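Local coordinates for putative pachytene checkpoint protein 2 (Caenorhabditis elegans, PDB 4XGU) that hydrolyses ATP as a hexameric AAA+ protein remodeler of the PCH2 subfamily and probably plays a key role in meiotic chromosome recombination, at residues Arg45-Ile50 and Gly72-Arg77; Trp125-Val130 and Leu192-Ser197; Ser134-Leu139 and Thr186-Gly191. All blocks are in the same frame, centred on the assembly; numbering follows the deposited sequence.

From the N terminus, contact 1 comes first: it closes a loop inside the Pch2 N-terminal domain, bringing the turn after helix 30-41 onto strand 68-72 and the chain beyond it. Contact 2 follows in series, joining strand 123-127 and the residues after it to the later turns of helix 185-199 in the ATPase core. Contact 3 is nested inside that larger loop; it sets the short helix 135-138 against the earlier turns of the same helix 185-199, beside ADP. His195 and Leu192 of contact 2 touch Trp136 of contact 3. Contact 1 reaches contact 3 through Trp47, Lys48 and Pro49, which pack on Glu137, so the N-terminal domain adjoins the nucleotide-binding region.

Contact 1 of 3, residues Arg45-Ile50 and Gly72-Arg77; sequences RNWKPI and GTCELR
Gly72 of strand 68-72 packs against one face of the indole of Trp47. Its CA sits 3.5 Å from the centroid of the six-membered ring and almost on the ring normal, a CH-pi contact made possible by the missing side chain, since a CB at this position would run into CE3 of Trp47. Thr73 N comes next over the same face, offset toward the rim, and donates to Asn46 OD1 at 2.8 Å on a lone pair in the carbonyl plane. The carboxamide of Asn46 then turns back on the same residue, its ND2 donating to Thr73 O at 2.8 Å. This reach follows from a CG set opposite the backbone N (chi1 -153°). Trp47 NE1 also donates to Thr73 O, at 2.8 Å but more bent, and the two donors approach from opposite faces of the carbonyl plane. Asn46 and Trp47 are the central residues of a type II beta turn, Arg45 to Lys48, closed by Lys48 N to Arg45 O, which presents the amide and the indole side by side to the chain leaving the three-stranded sheet of the Pch2 N-terminal domain. Thr73 OG1 bends that chain at once in an ST turn, accepting from the backbone N two residues on. Cys74 SG meets the edge of the Trp47 ring at CZ2, 4.3 Å away, while Met150 of helix 145-161 touches both side chains. Arg77 O accepts from Asn46 ND2 at 3.2 Å; the oxygen lies close to the Asn46 amide plane, but ND2 stands well out of the plane of that carbonyl.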
loop_
_atom_site.group_PDB
_atom_site.type_symbol
_atom_site.label_atom_id
_atom_site.label_comp_id
_atom_site.label_asym_id
_atom_site.label_seq_id
_atom_site.Cartn_x
_atom_site.Cartn_y
_atom_site.Cartn_z
ATOM N N ARG B 45 -45.844 18.993 32.603
ATOM C CA ARG B 45 -45.560 18.120 31.478
ATOM C C ARG B 45 -44.242 17.400 31.741
ATOM O O ARG B 45 -43.326 17.971 32.335
ATOM C CB ARG B 45 -45.508 18.914 30.170
ATOM C CG ARG B 45 -46.865 19.441 29.711
ATOM C CD ARG B 45 -46.733 20.405 28.541
ATOM N NE ARG B 45 -46.029 19.817 27.402
ATOM C CZ ARG B 45 -46.628 19.201 26.386
ATOM N NH1 ARG B 45 -47.950 19.083 26.363
ATOM N NH2 ARG B 45 -45.904 18.701 25.392
ATOM N N ASN B 46 -44.164 16.145 31.314
ATOM C CA ASN B 46 -42.978 15.324 31.523
ATOM C C ASN B 46 -41.718 15.971 30.951
ATOM O O ASN B 46 -41.685 16.342 29.781
ATOM C CB ASN B 46 -43.182 13.942 30.899
ATOM C CG ASN B 46 -42.365 12.864 31.583
ATOM O OD1 ASN B 46 -42.047 12.971 32.767
ATOM N ND2 ASN B 46 -42.024 11.816 30.841
ATOM N N TRP B 47 -40.700 16.126 31.796
ATOM C CA TRP B 47 -39.418 16.722 31.408
ATOM C C TRP B 47 -39.535 18.170 30.937
ATOM O O TRP B 47 -38.587 18.725 30.381
ATOM C CB TRP B 47 -38.749 15.888 30.315
ATOM C CG TRP B 47 -38.519 14.481 30.722
ATOM C CD1 TRP B 47 -39.154 13.373 30.245
ATOM C CD2 TRP B 47 -37.594 14.022 31.711
ATOM N NE1 TRP B 47 -38.673 12.248 30.870
ATOM C CE2 TRP B 47 -37.715 12.620 31.778
ATOM C CE3 TRP B 47 -36.671 14.659 32.547
ATOM C CZ2 TRP B 47 -36.949 11.844 32.646
ATOM C CZ3 TRP B 47 -35.912 13.889 33.408
ATOM C CH2 TRP B 47 -36.054 12.497 33.450
ATOM N N LYS B 48 -40.691 18.781 31.162
ATOM C CA LYS B 48 -40.880 20.181 30.809
ATOM C C LYS B 48 -40.829 21.044 32.062
ATOM O O LYS B 48 -41.642 20.875 32.974
ATOM C CB LYS B 48 -42.200 20.378 30.063
ATOM C CG LYS B 48 -42.046 20.447 28.550
ATOM C CD LYS B 48 -41.174 19.320 28.016
ATOM C CE LYS B 48 -40.833 19.539 26.550
ATOM N NZ LYS B 48 -39.862 18.529 26.041
ATOM N N PRO B 49 -39.866 21.975 32.108
ATOM C CA PRO B 49 -39.560 22.760 33.306
ATOM C C PRO B 49 -40.593 23.834 33.622
ATOM O O PRO B 49 -41.077 24.533 32.733
ATOM C CB PRO B 49 -38.213 23.399 32.962
ATOM C CG PRO B 49 -38.246 23.546 31.487
ATOM C CD PRO B 49 -39.005 22.349 30.973
ATOM N N ILE B 50 -40.918 23.950 34.904
ATOM C CA ILE B 50 -41.794 24.997 35.394
ATOM C C ILE B 50 -40.961 26.026 36.142
ATOM O O ILE B 50 -40.138 25.665 36.984
ATOM C CB ILE B 50 -42.879 24.431 36.317
ATOM C CG1 ILE B 50 -43.773 23.464 35.542
ATOM C CG2 ILE B 50 -43.694 25.553 36.935
ATOM C CD1 ILE B 50 -44.901 22.893 36.362
ATOM N N GLY B 72 -39.753 14.672 35.781
ATOM C CA GLY B 72 -39.629 13.785 34.642
ATOM C C GLY B 72 -39.576 12.313 34.984
ATOM O O GLY B 72 -39.097 11.922 36.049
ATOM N N THR B 73 -40.077 11.496 34.066
ATOM C CA THR B 73 -39.997 10.050 34.192
ATOM C C THR B 73 -39.782 9.424 32.825
ATOM O O THR B 73 -40.087 10.034 31.799
ATOM C CB THR B 73 -41.263 9.457 34.813
ATOM O OG1 THR B 73 -41.129 8.033 34.894
ATOM C CG2 THR B 73 -42.468 9.796 33.951
ATOM N N CYS B 74 -39.259 8.204 32.813
ATOM C CA CYS B 74 -39.024 7.492 31.565
ATOM C C CYS B 74 -40.211 6.597 31.227
ATOM O O CYS B 74 -40.274 6.017 30.146
ATOM C CB CYS B 74 -37.735 6.675 31.655
ATOM S SG CYS B 74 -36.250 7.682 31.941
ATOM N N GLU B 75 -41.158 6.503 32.158
ATOM C CA GLU B 75 -42.367 5.710 31.965
ATOM C C GLU B 75 -43.341 6.397 31.011
ATOM O O GLU B 75 -44.088 5.736 30.290
ATOM C CB GLU B 75 -43.060 5.450 33.304
ATOM C CG GLU B 75 -42.175 4.805 34.358
ATOM C CD GLU B 75 -42.884 4.633 35.690
ATOM O OE1 GLU B 75 -43.760 3.746 35.790
ATOM O OE2 GLU B 75 -42.570 5.387 36.637
ATOM N N LEU B 76 -43.334 7.726 31.019
ATOM C CA LEU B 76 -44.259 8.501 30.199
ATOM C C LEU B 76 -43.588 9.074 28.959
ATOM O O LEU B 76 -42.365 9.183 28.892
ATOM C CB LEU B 76 -44.882 9.639 31.014
ATOM C CG LEU B 76 -46.166 9.328 31.788
ATOM C CD1 LEU B 76 -46.661 10.566 32.520
ATOM C CD2 LEU B 76 -47.242 8.789 30.854
ATOM N N ARG B 77 -44.410 9.441 27.980
ATOM C CA ARG B 77 -43.928 10.046 26.747
ATOM C C ARG B 77 -43.265 11.389 27.055
ATOM O O ARG B 77 -43.548 12.005 28.084
ATOM C CB ARG B 77 -45.083 10.208 25.752
ATOM C CG ARG B 77 -44.681 10.749 24.390
ATOM C CD ARG B 77 -45.841 10.733 23.412
ATOM N NE ARG B 77 -45.936 9.461 22.704
ATOM C CZ ARG B 77 -46.749 8.467 23.051
ATOM N NH1 ARG B 77 -47.548 8.595 24.102
ATOM N NH2 ARG B 77 -46.764 7.344 22.343
#

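Contact 2 of 3, residues Trp125-Val130 and Leu192-Ser197; sequences WQLPCV and LAQHLS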
loop_
_atom_site.group_PDB
_atom_site.type_symbol
_atom_site.label_atom_id
_atom_site.label_comp_id
_atom_site.label_asym_id
_atom_site.label_seq_id
_atom_site.Cartn_x
_atom_site.Cartn_y
_atom_site.Cartn_z
ATOM N N TRP B 125 -15.643 21.029 31.755
ATOM C CA TRP B 125 -16.921 21.604 32.156
ATOM C C TRP B 125 -17.282 21.197 33.580
ATOM O O TRP B 125 -17.186 20.027 33.946
ATOM C CB TRP B 125 -18.036 21.173 31.202
ATOM C CG TRP B 125 -17.888 21.688 29.807
ATOM C CD1 TRP B 125 -17.264 21.068 28.764
ATOM C CD2 TRP B 125 -18.392 22.924 29.297
ATOM N NE1 TRP B 125 -17.343 21.847 27.635
ATOM C CE2 TRP B 125 -18.031 22.992 27.936
ATOM C CE3 TRP B 125 -19.112 23.983 29.858
ATOM C CZ2 TRP B 125 -18.363 24.078 27.129
ATOM C CZ3 TRP B 125 -19.441 25.062 29.057
ATOM C CH2 TRP B 125 -19.067 25.102 27.706
ATOM N N GLN B 126 -17.698 22.173 34.376
ATOM C CA GLN B 126 -18.155 21.919 35.735
ATOM C C GLN B 126 -19.659 21.647 35.727
ATOM O O GLN B 126 -20.446 22.510 35.340
ATOM C CB GLN B 126 -17.826 23.115 36.633
ATOM C CG GLN B 126 -17.951 22.845 38.121
ATOM C CD GLN B 126 -16.900 21.878 38.625
ATOM O OE1 GLN B 126 -15.790 21.820 38.095
ATOM N NE2 GLN B 126 -17.248 21.107 39.649
ATOM N N LEU B 127 -20.062 20.453 36.153
ATOM C CA LEU B 127 -21.468 20.054 36.053
ATOM C C LEU B 127 -22.221 20.111 37.380
ATOM O O LEU B 127 -21.716 19.648 38.405
ATOM C CB LEU B 127 -21.574 18.642 35.479
ATOM C CG LEU B 127 -21.081 18.474 34.045
ATOM C CD1 LEU B 127 -21.438 17.088 33.524
ATOM C CD2 LEU B 127 -21.665 19.560 33.157
ATOM N N PRO B 128 -23.450 20.655 37.357
ATOM C CA PRO B 128 -24.124 21.214 36.174
ATOM C C PRO B 128 -23.808 22.690 35.930
ATOM O O PRO B 128 -23.743 23.470 36.877
ATOM C CB PRO B 128 -25.604 21.037 36.506
ATOM C CG PRO B 128 -25.656 21.119 37.991
ATOM C CD PRO B 128 -24.366 20.533 38.504
ATOM N N CYS B 129 -23.621 23.065 34.667
ATOM C CA CYS B 129 -23.241 24.435 34.313
ATOM C C CYS B 129 -24.376 25.224 33.690
ATOM O O CYS B 129 -25.382 24.656 33.290
ATOM C CB CYS B 129 -22.055 24.432 33.345
ATOM S SG CYS B 129 -22.331 23.485 31.838
ATOM N N VAL B 130 -24.195 26.537 33.570
ATOM C CA VAL B 130 -25.250 27.387 33.022
ATOM C C VAL B 130 -25.497 27.096 31.554
ATOM O O VAL B 130 -26.605 27.287 31.079
ATOM C CB VAL B 130 -24.943 28.897 33.198
ATOM C CG1 VAL B 130 -24.321 29.157 34.495
ATOM C CG2 VAL B 130 -24.009 29.420 32.131
ATOM N N LEU B 192 -27.561 15.047 28.622
ATOM C CA LEU B 192 -27.590 13.778 29.341
ATOM C C LEU B 192 -26.691 13.821 30.570
ATOM O O LEU B 192 -27.094 13.421 31.663
ATOM C CB LEU B 192 -27.166 12.638 28.418
ATOM C CG LEU B 192 -26.944 11.281 29.076
ATOM C CD1 LEU B 192 -28.234 10.773 29.696
ATOM C CD2 LEU B 192 -26.408 10.299 28.053
ATOM N N ALA B 193 -25.470 14.310 30.382
ATOM C CA ALA B 193 -24.529 14.477 31.479
ATOM C C ALA B 193 -25.027 15.516 32.483
ATOM O O ALA B 193 -24.758 15.410 33.679
ATOM C CB ALA B 193 -23.160 14.868 30.944
ATOM N N GLN B 194 -25.748 16.523 31.994
ATOM C CA GLN B 194 -26.302 17.556 32.864
ATOM C C GLN B 194 -27.290 16.948 33.849
ATOM O O GLN B 194 -27.251 17.240 35.045
ATOM C CB GLN B 194 -26.987 18.649 32.040
ATOM C CG GLN B 194 -27.538 19.815 32.858
ATOM C CD GLN B 194 -26.493 20.876 33.162
ATOM O OE1 GLN B 194 -25.296 20.665 32.963
ATOM N NE2 GLN B 194 -26.944 22.026 33.644
ATOM N N HIS B 195 -28.172 16.095 33.340
ATOM C CA HIS B 195 -29.183 15.467 34.178
ATOM C C HIS B 195 -28.559 14.453 35.128
ATOM O O HIS B 195 -28.875 14.431 36.319
ATOM C CB HIS B 195 -30.260 14.798 33.317
ATOM C CG HIS B 195 -31.320 15.742 32.832
ATOM N ND1 HIS B 195 -32.255 16.305 33.672
ATOM C CD2 HIS B 195 -31.594 16.214 31.593
ATOM C CE1 HIS B 195 -33.058 17.089 32.974
ATOM N NE2 HIS B 195 -32.677 17.052 31.710
ATOM N N LEU B 196 -27.673 13.617 34.603
ATOM C CA LEU B 196 -27.044 12.574 35.405
ATOM C C LEU B 196 -26.274 13.150 36.587
ATOM O O LEU B 196 -26.302 12.589 37.678
ATOM C CB LEU B 196 -26.115 11.729 34.541
ATOM C CG LEU B 196 -26.815 10.761 33.589
ATOM C CD1 LEU B 196 -25.797 10.071 32.708
ATOM C CD2 LEU B 196 -27.631 9.738 34.368
ATOM N N SER B 197 -25.596 14.272 36.369
ATOM C CA SER B 197 -24.849 14.933 37.435
ATOM C C SER B 197 -25.768 15.364 38.579
ATOM O O SER B 197 -25.375 15.341 39.745
ATOM C CB SER B 197 -24.099 16.145 36.886
ATOM O OG SER B 197 -25.006 17.127 36.419
#
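Helix 185-199, the helix that follows the P-loop of the AAA+ core, meets strand 123-127 and the residues after it where Leu127 and Pro128 face Ala193, Gln194 and Ser197. Leu127 reaches across with both methyls: CD1 lies 3.8 Å from Ala193 CB, and CD2 approaches Gln194 OE1. Leu127 CB rests 3.8 Å from Ser197 CB, while Ser197 OG turns back to donate to Gln194 O within its own helix. A cis peptide bond precedes Pro128, just beyond the part of the chain paired antiparallel with strand 206-212 of the central sheet. Gln194 takes hold of the chain at Cys129. Its CG is swung opposite the backbone N (chi1 -177°) and the side chain bends at chi2, bringing the carboxamide beside Pro128, with Gln194 NE2 3.3 Å from Pro128 CB. Gln194 NE2 donates to Cys129 O at 3.1 Å on an in-plane lone pair, and Gln194 OE1 accepts a weak bond from Cys129 N at 3.4 Å. A leucine in place of Gln194 would probably leave both backbone groups of Cys129 without these mates and let the chain there shift against the helix. Phe132, farther along, packs on both Leu127 and Gln194.

Contact 3 of 3, residues Ser134-Leu139 and Thr186-Gly191; sequences SIWENL and TSLCKG. With ADP (adenosine-5'-diphosphate), chain H.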
loop_
_atom_site.group_PDB
_atom_site.type_symbol
_atom_site.label_atom_id
_atom_site.label_comp_id
_atom_site.label_asym_id
_atom_site.label_seq_id
_atom_site.Cartn_x
_atom_site.Cartn_y
_atom_site.Cartn_z
ATOM N N SER B 134 -30.523 24.440 29.462
ATOM C CA SER B 134 -31.740 24.512 28.657
ATOM C C SER B 134 -31.725 23.551 27.468
ATOM O O SER B 134 -32.648 23.542 26.654
ATOM C CB SER B 134 -31.959 25.942 28.163
ATOM O OG SER B 134 -33.170 26.046 27.433
ATOM N N ILE B 135 -30.681 22.735 27.377
ATOM C CA ILE B 135 -30.505 21.859 26.228
ATOM C C ILE B 135 -31.590 20.792 26.122
ATOM O O ILE B 135 -32.275 20.694 25.103
ATOM C CB ILE B 135 -29.132 21.167 26.269
ATOM C CG1 ILE B 135 -28.019 22.207 26.153
ATOM C CG2 ILE B 135 -29.015 20.143 25.151
ATOM C CD1 ILE B 135 -26.636 21.611 26.016
ATOM N N TRP B 136 -31.749 20.010 27.186
ATOM C CA TRP B 136 -32.578 18.806 27.156
ATOM C C TRP B 136 -34.025 19.064 26.746
ATOM O O TRP B 136 -34.557 18.375 25.873
ATOM C CB TRP B 136 -32.552 18.121 28.521
ATOM C CG TRP B 136 -33.075 16.718 28.501
ATOM C CD1 TRP B 136 -34.274 16.282 28.988
ATOM C CD2 TRP B 136 -32.416 15.564 27.965
ATOM N NE1 TRP B 136 -34.400 14.928 28.789
ATOM C CE2 TRP B 136 -33.273 14.465 28.163
ATOM C CE3 TRP B 136 -31.184 15.356 27.337
ATOM C CZ2 TRP B 136 -32.938 13.175 27.757
ATOM C CZ3 TRP B 136 -30.852 14.076 26.935
ATOM C CH2 TRP B 136 -31.726 13.001 27.147
ATOM N N GLU B 137 -34.658 20.051 27.372
ATOM C CA GLU B 137 -36.069 20.330 27.122
ATOM C C GLU B 137 -36.313 20.780 25.689
ATOM O O GLU B 137 -37.398 20.585 25.146
ATOM C CB GLU B 137 -36.584 21.395 28.085
ATOM C CG GLU B 137 -36.061 21.240 29.491
ATOM C CD GLU B 137 -35.061 22.314 29.849
ATOM O OE1 GLU B 137 -35.345 23.500 29.575
ATOM O OE2 GLU B 137 -33.991 21.969 30.397
ATOM N N ASN B 138 -35.294 21.376 25.081
ATOM C CA ASN B 138 -35.430 21.938 23.745
ATOM C C ASN B 138 -35.024 20.959 22.651
ATOM O O ASN B 138 -35.180 21.245 21.466
ATOM C CB ASN B 138 -34.609 23.219 23.639
ATOM C CG ASN B 138 -35.018 24.242 24.669
ATOM O OD1 ASN B 138 -36.202 24.540 24.820
ATOM N ND2 ASN B 138 -34.046 24.772 25.402
ATOM N N LEU B 139 -34.502 19.807 23.054
ATOM C CA LEU B 139 -34.201 18.745 22.105
ATOM C C LEU B 139 -35.491 18.031 21.717
ATOM O O LEU B 139 -36.232 17.556 22.581
ATOM C CB LEU B 139 -33.187 17.760 22.692
ATOM C CG LEU B 139 -31.752 18.285 22.780
ATOM C CD1 LEU B 139 -30.844 17.289 23.476
ATOM C CD2 LEU B 139 -31.228 18.604 21.398
ATOM N N THR B 186 -24.325 15.793 19.869
ATOM C CA THR B 186 -23.533 16.455 20.895
ATOM C C THR B 186 -24.438 17.022 21.979
ATOM O O THR B 186 -24.180 16.841 23.168
ATOM C CB THR B 186 -22.675 17.589 20.306
ATOM O OG1 THR B 186 -21.845 17.071 19.257
ATOM C CG2 THR B 186 -21.799 18.207 21.383
ATOM N N SER B 187 -25.509 17.692 21.559
ATOM C CA SER B 187 -26.468 18.282 22.490
ATOM C C SER B 187 -27.076 17.225 23.405
ATOM O O SER B 187 -27.298 17.475 24.589
ATOM C CB SER B 187 -27.572 19.019 21.730
ATOM O OG SER B 187 -27.062 20.169 21.076
ATOM N N LEU B 188 -27.341 16.046 22.849
ATOM C CA LEU B 188 -27.823 14.919 23.641
ATOM C C LEU B 188 -26.826 14.557 24.736
ATOM O O LEU B 188 -27.201 14.367 25.891
ATOM C CB LEU B 188 -28.081 13.701 22.753
ATOM C CG LEU B 188 -29.373 13.678 21.938
ATOM C CD1 LEU B 188 -29.449 12.407 21.108
ATOM C CD2 LEU B 188 -30.580 13.787 22.854
ATOM N N CYS B 189 -25.554 14.464 24.365
ATOM C CA CYS B 189 -24.505 14.118 25.315
ATOM C C CYS B 189 -24.362 15.170 26.407
ATOM O O CYS B 189 -24.186 14.833 27.576
ATOM C CB CYS B 189 -23.169 13.936 24.596
ATOM S SG CYS B 189 -23.076 12.460 23.569
ATOM N N LYS B 190 -24.428 16.440 26.019
ATOM C CA LYS B 190 -24.329 17.531 26.979
ATOM C C LYS B 190 -25.471 17.441 27.985
ATOM O O LYS B 190 -25.245 17.383 29.195
ATOM C CB LYS B 190 -24.364 18.889 26.274
ATOM C CG LYS B 190 -23.351 19.079 25.157
ATOM C CD LYS B 190 -21.963 19.371 25.690
ATOM C CE LYS B 190 -21.137 20.164 24.682
ATOM N NZ LYS B 190 -21.734 21.501 24.391
ATOM N N GLY B 191 -26.697 17.419 27.472
ATOM C CA GLY B 191 -27.881 17.416 28.312
ATOM C C GLY B 191 -27.984 16.179 29.177
ATOM O O GLY B 191 -28.439 16.245 30.323
HETATM P PB ADP H . -24.299 17.192 16.008
HETATM O O1B ADP H . -25.274 16.298 15.285
HETATM O O2B ADP H . -23.838 16.642 17.336
HETATM O O3B ADP H . -23.181 17.727 15.140
HETATM P PA ADP H . -24.925 19.347 17.727
HETATM O O1A ADP H . -25.344 18.511 18.911
HETATM O O2A ADP H . -23.527 19.918 17.656
HETATM O O3A ADP H . -25.189 18.488 16.384
HETATM O "O5'" ADP H . -25.958 20.576 17.632
HETATM C "C5'" ADP H . -26.731 20.822 16.461
HETATM C "C4'" ADP H . -27.574 22.070 16.686
HETATM O "O4'" ADP H . -28.786 21.971 15.935
HETATM C "C3'" ADP H . -27.955 22.230 18.149
HETATM O "O3'" ADP H . -27.264 23.344 18.721
HETATM C "C2'" ADP H . -29.450 22.470 18.163
HETATM O "O2'" ADP H . -29.716 23.845 18.455
HETATM C "C1'" ADP H . -29.939 22.138 16.762
HETATM N N9 ADP H . -30.656 20.838 16.801
HETATM C C8 ADP H . -30.237 19.707 16.202
HETATM N N7 ADP H . -31.101 18.681 16.414
HETATM C C5 ADP H . -32.106 19.157 17.168
HETATM C C6 ADP H . -33.346 18.602 17.751
HETATM N N6 ADP H . -33.682 17.305 17.558
HETATM N N1 ADP H . -34.127 19.432 18.476
HETATM C C2 ADP H . -33.797 20.724 18.670
HETATM N N3 ADP H . -32.685 21.297 18.170
HETATM C C4 ADP H . -31.813 20.579 17.421
#
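Ile135 drives its CG2 methyl to within 3.2 Å of Ser187 O, a notably close approach of a methyl to a helix carbonyl that already accepts from Gly191 N. This branch lies opposite the backbone N, with CG1 anti to the carbonyl carbon (chi1 -64°), carrying Ile135 CD1 over to Lys190 CB at 3.6 Å. Gly191 also has no side chain, and a CB there would clash with CE3 of Trp136 and press on Ile135 CG2; the glycine instead lets the CA atoms of Trp136 and Gly191 come within 5.0 Å. The indole of Trp136 points its CZ3 edge at the helix, with Leu188 O in the ring plane 3.8 Å from CZ3 and the CD2 methyl of Leu188 close by. Elsewhere the same ring takes a cation-pi contact from Lys146 and an edge-to-face contact from His195. Leu139 ends the set. Leu139 CD1 meets Leu188 CD2 at 3.6 Å, and its CD2 lies against Ser187 CB, between the helix and the adenine, whose N1 is near Leu139 CA. Packing across the two segments is thus mostly apolar, whereas the polar groups of Thr186 and Ser187 turn to the nucleotide. Thr186 N and OG1 both donate to ADP O2B, the amide at 2.7 Å and nearly straight, and Ser187 N and OG both donate to ADP O1A, the amide at 2.8 Å. Each of these phosphate oxygens is therefore held by a backbone and a hydroxyl donor from one residue, with Gly184 N and Lys185 NZ adding further bonds to ADP. Such a phosphate grip at the start of a helix is that of the Walker A P-loop, here in a AAA+ ATPase whose segment 134-139 flanks the adenine.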